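Side-chain contacts in transcription antitermination protein NusB (Aquifex aeolicus, PDB 3R2C), which probably acts in transcription antitermination, binding the boxA antiterminator sequence of ribosomal RNA operons, whose transcription requires it: residues G26-F29 against K30-V33; L13-Y16 against R17-L20; R56-E59 against E60-I64. One frame throughout, in Å; residues are numbered along the deposited sequence.

Overall arrangement
The three contacts follow one another along an all-helical NusB chain, in the order interaction 2, interaction 1, interaction 3. Interactions 2 and 1 sit on the consecutive helices 3-21 and 25-36, with centres about 10 Å apart, and they meet directly: Leu28 CD1 packs 3.4 Å from Trp18 CA, and Val32 CG2 lies 3.6 Å from Val14 CG2. Trp18 also reaches interaction 3, its CH2 lying 3.9 Å from Ile58 CG1. Interactions 1 and 3 do not touch, their nearest atoms being about 10 Å apart. The bound nucleic acid comes nearest to interaction 3, at about 8 Å between nearest atoms, against about 11 Å for interaction 2 and about 16 Å for interaction 1.

Interaction 1 of 3, residues G26-F29 against K30-V33; sequences GELF and KEVV. With ACT (acetate ion), chain K.
From Lys30 N to Gly26 O through Val33 N to Phe29 O, four successive i to i+4 hydrogen bonds of 3.0 to 3.2 Å join the residues of 26-29 to those of 30-33 in regular alpha-helix. One turn on from Phe29, Val33 lays a methyl on the aromatic ring: Val33 CG2 stands 4.0 Å from the Phe29 centroid and 22° off the ring normal, a CH-pi contact over the face. It is displaced toward the rim, with Phe29 CE2 its closest ring atom at 3.7 Å. The Phe29 ring leaves CB on the side away from its own N (chi1 -176°), which swings it forward along the helix to meet this methyl. Helix 41-56 packs on it, Tyr44 edge-to-face and Ala47, Lys48 and Val51 alongside. With an alanine at Phe29, the Val33 methyl would probably lose its aromatic platform and a gap would open toward helix 41-56.

On another side of the helix, Leu28 and Glu31 run side by side, Leu28 CD2 lying 4.0 Å from Glu31 OE1. That carboxylate oxygen is held by a salt bridge to Arg21. Lys30 bends at chi3 (-80°) and its NZ donates a 2.7 Å hydrogen bond to OXT of an acetate, probably from the crystallisation liquor. This is an amphipathic helix of the all-helical NusB fold, its apolar residues Leu28, Phe29 and Val32 buried against helices 3-21 and 41-56.

Interaction 2 of 3, residues L13-Y16 against R17-L20; sequences LVLY and RWDL
Tyr16 and Leu20, one helical turn apart, make the closest side-chain contact between 13-16 and 17-20. Leu20 CD1 comes down over one face of the phenol ring, 3.6 Å from the Tyr16 centroid and 20° off the normal. This is a CH-pi contact shifted toward the hydroxyl end of the ring, where Leu20 CD1 lies 3.4 Å from Tyr16 CZ. The phenol is carried forward to Leu20 because Tyr16 CG is trans to its own N (chi1 170°), while Leu20 CG lies beside its backbone N and turns CD1 back to the ring. Tyr16 OH is engaged beyond this chain, hydrogen-bonded to an acidic side chain of another protein chain.

Leu15 and Trp18 meet at a slant: Leu15 CD2 is 4.0 Å from Trp18 CE3, so the leucine methyl touches the six-membered part of the indole. Arg17 sends an extended chain back past Leu13, its CG lying 3.7 Å from Leu13 O, and its guanidinium forms a salt bridge through NH2 to Glu35. Asp19 points elsewhere; its OD2 takes a salt bridge from Arg82 and a hydrogen bond from Asn83, so two groups grip one oxygen. Beneath these side chains run the helical bonds from Arg17 N to Leu13 O through to Leu20 N to Tyr16 O.

Helix 3-21 is surrounded by several neighbours, and some residues meet two of them. Val14, Arg17 and Trp18 pack on helix 25-36; Val14, Leu15 and Trp18 also reach helix 41-56; Leu15, Asp19 and Leu20 lie against helix 79-94. Leu13, Tyr16, Arg17 and Leu20 meet the other protein chain.

Interaction 3 of 3, residues R56-E59 against E60-I64; sequences RHIE and EIDSI
A single water links His57 to Glu60, lying 2.8 Å from His57 ND1 and donating to Glu60 OE1 at 2.7 Å. It sits in the plane of the imidazole at the ring edge, bridging two groups whose ND1 and OE1 atoms are 4.6 Å apart. Phe94 of helix 79-94 stacks on the imidazole. Glu60 stretches out to the water with its CG turned away from its own N (chi1 -174°).

His57 O receives Ile61 N in a nearly linear approach to the carbonyl, and Ile61 CD1 folds back to 4.0 Å from His57 CB. One residue further on, Ile58 CD1 passes across the Asp62 carboxylate, 3.8 Å from Asp62 OD1. The charge of Asp62 is met by a salt bridge from its OD2 to Arg86 of helix 79-94, the helix on which Ile58 and Ile61 also pack. These contacts lie at the break between helices 41-56 and 58-66, where His57 leaves helical geometry and takes the N-cap position, and its carbonyl opens the hydrogen bonding of the next helix.

Interaction 1 of 3, residues G26-F29 against K30-V33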
loop_
_atom_site.group_PDB
_atom_site.type_symbol
_atom_site.label_atom_id
_atom_site.label_comp_id
_atom_site.label_asym_id
_atom_site.label_seq_id
_atom_site.Cartn_x
_atom_site.Cartn_y
_atom_site.Cartn_z
ATOM N N GLY A 26 -11.327 -8.375 -2.830
ATOM C CA GLY A 26 -12.419 -8.654 -1.911
ATOM C C GLY A 26 -11.968 -9.398 -0.660
ATOM O O GLY A 26 -12.418 -9.084 0.439
ATOM N N GLU A 27 -11.088 -10.384 -0.839
ATOM C CA GLU A 27 -10.515 -11.153 0.271
ATOM C C GLU A 27 -9.505 -10.329 1.093
ATOM O O GLU A 27 -9.407 -10.476 2.318
ATOM C CB GLU A 27 -9.838 -12.425 -0.270
ATOM C CG GLU A 27 -10.813 -13.545 -0.628
ATOM C CD GLU A 27 -10.167 -14.662 -1.446
ATOM O OE1 GLU A 27 -8.968 -14.959 -1.233
ATOM O OE2 GLU A 27 -10.862 -15.242 -2.306
ATOM N N LEU A 28 -8.725 -9.494 0.416
ATOM C CA LEU A 28 -7.790 -8.604 1.106
ATOM C C LEU A 28 -8.555 -7.564 1.940
ATOM O O LEU A 28 -8.131 -7.206 3.038
ATOM C CB LEU A 28 -6.841 -7.930 0.110
ATOM C CG LEU A 28 -5.883 -8.880 -0.622
ATOM C CD1 LEU A 28 -5.092 -8.146 -1.695
ATOM C CD2 LEU A 28 -4.940 -9.583 0.367
ATOM N N PHE A 29 -9.688 -7.093 1.417
ATOM C CA PHE A 29 -10.529 -6.130 2.119
ATOM C C PHE A 29 -11.093 -6.743 3.405
ATOM O O PHE A 29 -11.110 -6.115 4.459
ATOM C CB PHE A 29 -11.676 -5.681 1.209
ATOM C CG PHE A 29 -12.554 -4.613 1.812
ATOM C CD1 PHE A 29 -12.148 -3.289 1.832
ATOM C CD2 PHE A 29 -13.798 -4.933 2.339
ATOM C CE1 PHE A 29 -12.960 -2.291 2.390
ATOM C CE2 PHE A 29 -14.615 -3.942 2.892
ATOM C CZ PHE A 29 -14.186 -2.617 2.917
ATOM N N LYS A 30 -11.551 -7.985 3.310
ATOM C CA LYS A 30 -12.040 -8.705 4.472
ATOM C C LYS A 30 -10.929 -8.828 5.524
ATOM O O LYS A 30 -11.181 -8.624 6.709
ATOM C CB LYS A 30 -12.596 -10.074 4.038
ATOM C CG LYS A 30 -13.014 -11.020 5.163
ATOM C CD LYS A 30 -13.185 -12.465 4.656
ATOM C CE LYS A 30 -14.526 -12.700 3.946
ATOM N NZ LYS A 30 -14.624 -14.072 3.346
ATOM N N GLU A 31 -9.694 -9.122 5.105
ATOM C CA GLU A 31 -8.580 -9.216 6.052
ATOM C C GLU A 31 -8.350 -7.901 6.806
ATOM O O GLU A 31 -8.175 -7.888 8.029
ATOM C CB GLU A 31 -7.275 -9.591 5.342
ATOM C CG GLU A 31 -7.131 -11.042 4.975
ATOM C CD GLU A 31 -5.790 -11.334 4.301
ATOM O OE1 GLU A 31 -4.898 -10.454 4.306
ATOM O OE2 GLU A 31 -5.631 -12.445 3.768
ATOM N N VAL A 32 -8.328 -6.791 6.075
ATOM C CA VAL A 32 -8.043 -5.503 6.708
ATOM C C VAL A 32 -9.164 -5.085 7.665
ATOM O O VAL A 32 -8.901 -4.572 8.751
ATOM C CB VAL A 32 -7.776 -4.401 5.661
ATOM C CG1 VAL A 32 -7.650 -3.037 6.346
ATOM C CG2 VAL A 32 -6.505 -4.726 4.872
ATOM N N VAL A 33 -10.409 -5.310 7.259
ATOM C CA VAL A 33 -11.561 -4.967 8.087
ATOM C C VAL A 33 -11.494 -5.723 9.420
ATOM O O VAL A 33 -11.731 -5.154 10.495
ATOM C CB VAL A 33 -12.890 -5.280 7.341
ATOM C CG1 VAL A 33 -14.066 -5.386 8.315
ATOM C CG2 VAL A 33 -13.167 -4.222 6.261
HETATM C C ACT K . -14.646 -12.505 -0.225
HETATM O O ACT K . -14.278 -13.208 -1.200
HETATM O OXT ACT K . -14.375 -12.957 0.910
HETATM C CH3 ACT K . -15.371 -11.199 -0.397
#

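Interaction 2 of 3, residues L13-Y16 against R17-L20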
loop_
_atom_site.group_PDB
_atom_site.type_symbol
_atom_site.label_atom_id
_atom_site.label_comp_id
_atom_site.label_asym_id
_atom_site.label_seq_id
_atom_site.Cartn_x
_atom_site.Cartn_y
_atom_site.Cartn_z
ATOM N N LEU A 13 -4.505 0.518 2.753
ATOM C CA LEU A 13 -3.923 -0.740 3.215
ATOM C C LEU A 13 -4.292 -1.873 2.272
ATOM O O LEU A 13 -3.469 -2.760 1.999
ATOM C CB LEU A 13 -4.380 -1.072 4.647
ATOM C CG LEU A 13 -3.867 -0.075 5.700
ATOM C CD1 LEU A 13 -4.323 -0.446 7.109
ATOM C CD2 LEU A 13 -2.339 0.033 5.655
ATOM N N VAL A 14 -5.523 -1.847 1.769
ATOM C CA VAL A 14 -5.957 -2.893 0.854
ATOM C C VAL A 14 -5.205 -2.807 -0.478
ATOM O O VAL A 14 -4.707 -3.816 -0.953
ATOM C CB VAL A 14 -7.493 -2.923 0.667
ATOM C CG1 VAL A 14 -7.894 -3.953 -0.404
ATOM C CG2 VAL A 14 -8.183 -3.275 2.014
ATOM N N LEU A 15 -5.100 -1.611 -1.053
ATOM C CA LEU A 15 -4.385 -1.427 -2.309
ATOM C C LEU A 15 -2.911 -1.797 -2.148
ATOM O O LEU A 15 -2.329 -2.410 -3.026
ATOM C CB LEU A 15 -4.512 0.030 -2.794
ATOM C CG LEU A 15 -5.940 0.462 -3.163
ATOM C CD1 LEU A 15 -5.998 1.934 -3.620
ATOM C CD2 LEU A 15 -6.522 -0.454 -4.251
ATOM N N TYR A 16 -2.321 -1.420 -1.019
ATOM C CA TYR A 16 -0.928 -1.730 -0.716
ATOM C C TYR A 16 -0.730 -3.251 -0.691
ATOM O O TYR A 16 0.170 -3.787 -1.352
ATOM C CB TYR A 16 -0.540 -1.054 0.608
ATOM C CG TYR A 16 0.797 -1.454 1.225
ATOM C CD1 TYR A 16 1.988 -0.862 0.814
ATOM C CD2 TYR A 16 0.854 -2.391 2.245
ATOM C CE1 TYR A 16 3.206 -1.211 1.397
ATOM C CE2 TYR A 16 2.052 -2.738 2.835
ATOM C CZ TYR A 16 3.225 -2.150 2.405
ATOM O OH TYR A 16 4.416 -2.525 2.987
ATOM N N ARG A 17 -1.598 -3.964 0.023
ATOM C CA ARG A 17 -1.515 -5.426 0.062
ATOM C C ARG A 17 -1.758 -6.082 -1.284
ATOM O O ARG A 17 -1.133 -7.090 -1.627
ATOM C CB ARG A 17 -2.529 -5.989 1.052
ATOM C CG ARG A 17 -1.964 -6.122 2.422
ATOM C CD ARG A 17 -3.035 -6.436 3.438
ATOM N NE ARG A 17 -2.655 -5.896 4.732
ATOM C CZ ARG A 17 -3.165 -6.293 5.889
ATOM N NH1 ARG A 17 -4.071 -7.256 5.919
ATOM N NH2 ARG A 17 -2.736 -5.737 7.007
ATOM N N TRP A 18 -2.685 -5.520 -2.042
ATOM C CA TRP A 18 -3.036 -6.055 -3.358
ATOM C C TRP A 18 -1.810 -5.949 -4.270
ATOM O O TRP A 18 -1.460 -6.891 -4.986
ATOM C CB TRP A 18 -4.194 -5.233 -3.914
ATOM C CG TRP A 18 -4.723 -5.667 -5.239
ATOM C CD1 TRP A 18 -4.952 -6.938 -5.666
ATOM C CD2 TRP A 18 -5.119 -4.805 -6.307
ATOM N NE1 TRP A 18 -5.472 -6.922 -6.934
ATOM C CE2 TRP A 18 -5.586 -5.617 -7.352
ATOM C CE3 TRP A 18 -5.135 -3.420 -6.475
ATOM C CZ2 TRP A 18 -6.043 -5.099 -8.554
ATOM C CZ3 TRP A 18 -5.587 -2.900 -7.666
ATOM C CH2 TRP A 18 -6.046 -3.735 -8.687
ATOM N N ASP A 19 -1.130 -4.811 -4.191
ATOM C CA ASP A 19 0.037 -4.556 -5.025
ATOM C C ASP A 19 1.119 -5.584 -4.688
ATOM O O ASP A 19 1.785 -6.129 -5.571
ATOM C CB ASP A 19 0.545 -3.128 -4.783
ATOM C CG ASP A 19 1.321 -2.570 -5.970
ATOM O OD1 ASP A 19 1.394 -3.229 -7.018
ATOM O OD2 ASP A 19 1.876 -1.470 -5.854
ATOM N N LEU A 20 1.265 -5.872 -3.400
ATOM C CA LEU A 20 2.308 -6.775 -2.927
ATOM C C LEU A 20 1.998 -8.254 -3.125
ATOM O O LEU A 20 2.909 -9.052 -3.352
ATOM C CB LEU A 20 2.569 -6.530 -1.447
ATOM C CG LEU A 20 3.375 -5.256 -1.207
ATOM C CD1 LEU A 20 3.256 -4.827 0.237
ATOM C CD2 LEU A 20 4.809 -5.494 -1.610
#

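Interaction 3 of 3, residues R56-E59 against E60-I64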
loop_
_atom_site.group_PDB
_atom_site.type_symbol
_atom_site.label_atom_id
_atom_site.label_comp_id
_atom_site.label_asym_id
_atom_site.label_seq_id
_atom_site.Cartn_x
_atom_site.Cartn_y
_atom_site.Cartn_z
ATOM N N ARG A 56 -11.472 -1.299 -10.096
ATOM C CA ARG A 56 -12.194 -1.345 -11.361
ATOM C C ARG A 56 -11.631 -0.374 -12.414
ATOM O O ARG A 56 -11.822 -0.575 -13.614
ATOM C CB ARG A 56 -13.684 -1.079 -11.123
ATOM C CG ARG A 56 -14.453 -0.662 -12.377
ATOM C CD ARG A 56 -15.925 -0.398 -12.081
ATOM N NE ARG A 56 -16.213 1.032 -12.024
ATOM C CZ ARG A 56 -16.551 1.694 -10.921
ATOM N NH1 ARG A 56 -16.667 1.061 -9.758
ATOM N NH2 ARG A 56 -16.785 2.999 -10.989
ATOM N N HIS A 57 -10.963 0.687 -11.971
ATOM C CA HIS A 57 -10.363 1.643 -12.899
ATOM C C HIS A 57 -8.829 1.642 -12.872
ATOM O O HIS A 57 -8.183 2.593 -13.314
ATOM C CB HIS A 57 -10.894 3.033 -12.572
ATOM C CG HIS A 57 -12.365 3.159 -12.790
ATOM N ND1 HIS A 57 -12.932 3.140 -14.047
ATOM C CD2 HIS A 57 -13.391 3.297 -11.918
ATOM C CE1 HIS A 57 -14.243 3.261 -13.939
ATOM N NE2 HIS A 57 -14.546 3.363 -12.657
ATOM N N ILE A 58 -8.240 0.553 -12.405
ATOM C CA ILE A 58 -6.811 0.560 -12.105
ATOM C C ILE A 58 -5.928 0.888 -13.330
ATOM O O ILE A 58 -4.937 1.604 -13.192
ATOM C CB ILE A 58 -6.375 -0.768 -11.456
ATOM C CG1 ILE A 58 -4.963 -0.649 -10.859
ATOM C CG2 ILE A 58 -6.469 -1.915 -12.464
ATOM C CD1 ILE A 58 -4.841 0.412 -9.766
ATOM N N GLU A 59 -6.273 0.385 -14.519
ATOM C CA GLU A 59 -5.453 0.653 -15.695
ATOM C C GLU A 59 -5.484 2.127 -16.077
ATOM O O GLU A 59 -4.455 2.697 -16.422
ATOM C CB GLU A 59 -5.899 -0.193 -16.903
ATOM C CG GLU A 59 -5.723 -1.701 -16.689
ATOM C CD GLU A 59 -4.395 -2.206 -17.195
ATOM O OE1 GLU A 59 -3.381 -2.025 -16.482
ATOM O OE2 GLU A 59 -4.368 -2.782 -18.310
ATOM N N GLU A 60 -6.663 2.740 -16.044
ATOM C CA GLU A 60 -6.762 4.153 -16.394
ATOM C C GLU A 60 -6.088 5.008 -15.313
ATOM O O GLU A 60 -5.454 6.012 -15.602
ATOM C CB GLU A 60 -8.220 4.585 -16.559
ATOM C CG GLU A 60 -8.364 6.006 -17.062
ATOM C CD GLU A 60 -9.800 6.385 -17.398
ATOM O OE1 GLU A 60 -10.717 5.546 -17.225
ATOM O OE2 GLU A 60 -10.004 7.538 -17.839
ATOM N N ILE A 61 -6.223 4.607 -14.060
ATOM C CA ILE A 61 -5.600 5.358 -12.960
ATOM C C ILE A 61 -4.068 5.369 -13.128
ATOM O O ILE A 61 -3.421 6.402 -13.021
ATOM C CB ILE A 61 -6.013 4.756 -11.597
ATOM C CG1 ILE A 61 -7.476 5.130 -11.303
ATOM C CG2 ILE A 61 -5.085 5.240 -10.480
ATOM C CD1 ILE A 61 -8.097 4.386 -10.131
ATOM N N ASP A 62 -3.499 4.212 -13.436
ATOM C CA ASP A 62 -2.055 4.105 -13.615
ATOM C C ASP A 62 -1.582 4.956 -14.807
ATOM O O ASP A 62 -0.519 5.562 -14.769
ATOM C CB ASP A 62 -1.660 2.626 -13.800
ATOM C CG ASP A 62 -1.663 1.846 -12.467
ATOM O OD1 ASP A 62 -2.025 2.437 -11.420
ATOM O OD2 ASP A 62 -1.312 0.642 -12.458
ATOM N N SER A 63 -2.374 4.981 -15.868
ATOM C CA SER A 63 -2.054 5.804 -17.036
ATOM C C SER A 63 -2.095 7.297 -16.698
ATOM O O SER A 63 -1.234 8.077 -17.118
ATOM C CB SER A 63 -3.043 5.498 -18.160
ATOM O OG SER A 63 -2.847 6.363 -19.255
ATOM N N ILE A 64 -3.115 7.705 -15.952
ATOM C CA ILE A 64 -3.231 9.107 -15.553
ATOM C C ILE A 64 -2.020 9.519 -14.718
ATOM O O ILE A 64 -1.448 10.582 -14.911
ATOM C CB ILE A 64 -4.510 9.341 -14.750
ATOM C CG1 ILE A 64 -5.715 9.294 -15.699
ATOM C CG2 ILE A 64 -4.428 10.672 -13.997
ATOM C CD1 ILE A 64 -7.029 9.102 -15.003
HETATM O O HOH W 1 -11.242 3.117 -16.258
#